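Local coordinates for sensor protein CpxA (Vibrio parahaemolyticus, PDB 3V67) that probably senses signals at the cell envelope through this periplasmic PAS-fold domain and passes them on as a membrane-bound histidine kinase of a two-component system, at residues 42-47 with 58-63. Residues are numbered along the deposited sequence; the frame is centred on the assembly and turned at random.
Sequences FRVEGN and VFFSDY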
loop_
_atom_site.group_PDB
_atom_site.type_symbol
_atom_site.label_atom_id
_atom_site.label_comp_id
_atom_site.label_asym_id
_atom_site.label_seq_id
_atom_site.Cartn_x
_atom_site.Cartn_y
_atom_site.Cartn_z
ATOM N N PHE A 42 -24.069 9.930 -17.023
ATOM C CA PHE A 42 -23.607 10.907 -17.996
ATOM C C PHE A 42 -22.969 12.124 -17.314
ATOM O O PHE A 42 -21.836 12.495 -17.630
ATOM C CB PHE A 42 -24.789 11.336 -18.870
ATOM C CG PHE A 42 -24.419 12.255 -19.991
ATOM C CD1 PHE A 42 -23.834 11.761 -21.145
ATOM C CD2 PHE A 42 -24.675 13.613 -19.902
ATOM C CE1 PHE A 42 -23.498 12.607 -22.181
ATOM C CE2 PHE A 42 -24.342 14.465 -20.937
ATOM C CZ PHE A 42 -23.752 13.961 -22.078
ATOM N N ARG A 43 -23.697 12.731 -16.376
ATOM C CA ARG A 43 -23.191 13.881 -15.624
ATOM C C ARG A 43 -21.899 13.576 -14.868
ATOM O O ARG A 43 -20.927 14.323 -14.962
ATOM C CB ARG A 43 -24.243 14.382 -14.632
ATOM C CG ARG A 43 -25.185 15.449 -15.164
ATOM C CD ARG A 43 -26.135 15.905 -14.066
ATOM N NE ARG A 43 -27.055 16.948 -14.509
ATOM C CZ ARG A 43 -28.073 17.399 -13.782
ATOM N NH1 ARG A 43 -28.305 16.893 -12.577
ATOM N NH2 ARG A 43 -28.862 18.351 -14.260
ATOM N N VAL A 44 -21.908 12.486 -14.108
ATOM C CA VAL A 44 -20.758 12.084 -13.303
ATOM C C VAL A 44 -19.515 11.884 -14.152
ATOM O O VAL A 44 -18.443 12.395 -13.834
ATOM C CB VAL A 44 -21.047 10.787 -12.504
ATOM C CG1 VAL A 44 -19.750 10.113 -12.081
ATOM C CG2 VAL A 44 -21.913 11.091 -11.293
ATOM N N GLU A 45 -19.669 11.155 -15.248
ATOM C CA GLU A 45 -18.538 10.865 -16.120
ATOM C C GLU A 45 -18.175 12.062 -16.999
ATOM O O GLU A 45 -17.116 12.085 -17.634
ATOM C CB GLU A 45 -18.836 9.633 -16.967
ATOM C CG GLU A 45 -18.995 8.385 -16.103
ATOM C CD GLU A 45 -19.490 7.192 -16.882
ATOM O OE1 GLU A 45 -18.809 6.144 -16.851
ATOM O OE2 GLU A 45 -20.561 7.299 -17.521
ATOM N N GLY A 46 -19.050 13.062 -17.015
ATOM C CA GLY A 46 -18.830 14.257 -17.806
ATOM C C GLY A 46 -17.689 15.122 -17.308
ATOM O O GLY A 46 -17.135 15.912 -18.068
ATOM N N ASN A 47 -17.329 14.980 -16.036
ATOM C CA ASN A 47 -16.320 15.855 -15.451
ATOM C C ASN A 47 -14.872 15.530 -15.827
ATOM O O ASN A 47 -13.957 16.271 -15.468
ATOM C CB ASN A 47 -16.485 15.950 -13.932
ATOM C CG ASN A 47 -17.265 17.183 -13.510
ATOM O OD1 ASN A 47 -17.315 18.177 -14.238
ATOM N ND2 ASN A 47 -17.877 17.128 -12.333
ATOM N N VAL A 58 -14.356 7.369 -11.805
ATOM C CA VAL A 58 -15.391 6.598 -11.130
ATOM C C VAL A 58 -16.125 5.663 -12.093
ATOM O O VAL A 58 -16.623 6.098 -13.129
ATOM C CB VAL A 58 -16.398 7.521 -10.416
ATOM C CG1 VAL A 58 -17.565 6.719 -9.883
ATOM C CG2 VAL A 58 -15.709 8.282 -9.289
ATOM N N PHE A 59 -16.166 4.377 -11.751
ATOM C CA PHE A 59 -16.896 3.383 -12.534
ATOM C C PHE A 59 -18.110 2.891 -11.754
ATOM O O PHE A 59 -18.173 3.023 -10.534
ATOM C CB PHE A 59 -16.024 2.164 -12.826
ATOM C CG PHE A 59 -15.000 2.365 -13.911
ATOM C CD1 PHE A 59 -15.294 2.055 -15.229
ATOM C CD2 PHE A 59 -13.725 2.812 -13.604
ATOM C CE1 PHE A 59 -14.342 2.206 -16.221
ATOM C CE2 PHE A 59 -12.770 2.967 -14.593
ATOM C CZ PHE A 59 -13.080 2.664 -15.901
ATOM N N PHE A 60 -19.057 2.290 -12.463
ATOM C CA PHE A 60 -20.237 1.726 -11.829
ATOM C C PHE A 60 -20.541 0.345 -12.381
ATOM O O PHE A 60 -20.165 0.021 -13.502
ATOM C CB PHE A 60 -21.446 2.641 -12.033
ATOM C CG PHE A 60 -21.312 3.976 -11.359
ATOM C CD1 PHE A 60 -21.545 4.102 -10.001
ATOM C CD2 PHE A 60 -20.952 5.104 -12.081
ATOM C CE1 PHE A 60 -21.419 5.326 -9.372
ATOM C CE2 PHE A 60 -20.829 6.329 -11.461
ATOM C CZ PHE A 60 -21.064 6.441 -10.102
ATOM N N SER A 61 -21.223 -0.467 -11.582
ATOM C CA SER A 61 -21.742 -1.741 -12.052
ATOM C C SER A 61 -23.013 -2.061 -11.288
ATOM O O SER A 61 -23.344 -1.379 -10.318
ATOM C CB SER A 61 -20.720 -2.860 -11.851
ATOM O OG SER A 61 -20.788 -3.386 -10.533
ATOM N N ASP A 62 -23.738 -3.081 -11.732
ATOM C CA ASP A 62 -24.899 -3.540 -10.981
ATOM C C ASP A 62 -24.508 -4.731 -10.115
ATOM O O ASP A 62 -23.322 -5.016 -9.944
ATOM C CB ASP A 62 -26.081 -3.876 -11.904
ATOM C CG ASP A 62 -25.718 -4.855 -13.009
ATOM O OD1 ASP A 62 -24.875 -5.748 -12.782
ATOM O OD2 ASP A 62 -26.287 -4.731 -14.115
ATOM N N TYR A 63 -25.504 -5.424 -9.573
ATOM C CA TYR A 63 -25.254 -6.628 -8.792
ATOM C C TYR A 63 -25.414 -7.879 -9.644
ATOM O O TYR A 63 -25.707 -8.955 -9.125
ATOM C CB TYR A 63 -26.196 -6.696 -7.594
ATOM C CG TYR A 63 -25.868 -5.724 -6.485
ATOM C CD1 TYR A 63 -25.030 -6.089 -5.443
ATOM C CD2 TYR A 63 -26.399 -4.441 -6.481
ATOM C CE1 TYR A 63 -24.729 -5.202 -4.424
ATOM C CE2 TYR A 63 -26.108 -3.549 -5.466
ATOM C CZ TYR A 63 -25.273 -3.934 -4.443
ATOM O OH TYR A 63 -24.984 -3.045 -3.437
HETATM O O HOH W 1 -18.692 3.771 -15.163
#
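With CG1 of Val44 swung anti to the backbone N (chi1 160°) and CG of Phe60 anti to its carbonyl carbon (chi1 -65°), the two side chains head for each other from opposite directions. They meet where Val44 CG1 reaches Phe60 CE2 at 4.0 Å, the methyl lying in the ring plane, at the edge. Beside this apolar touch runs a polar link made by water. The carboxylate of Glu45 ends near the strand, its OE1 4.3 Å from Val58 O without a bond between them; there a water donates to Glu45 OE1 at 2.9 Å and weakly accepts from Phe60 N at 3.1 Å. No direct hydrogen bond joins the two segments, so the contact illustrates a helix and a strand meeting through a methyl-to-ring touch and a water bridge that is weak on the strand side. The carboxylate is buried but well supplied: OE1 also bonds to Thr69 OG1, and OE2 is weakly bonded to Thr70 N. In this PAS fold the contact lies between the later part of helix 37-46 and strand 57-61 of the antiparallel sheet, where Phe60 also packs on Met119 of strand 115-124 and on Ile110 and Leu112 of strand 102-112.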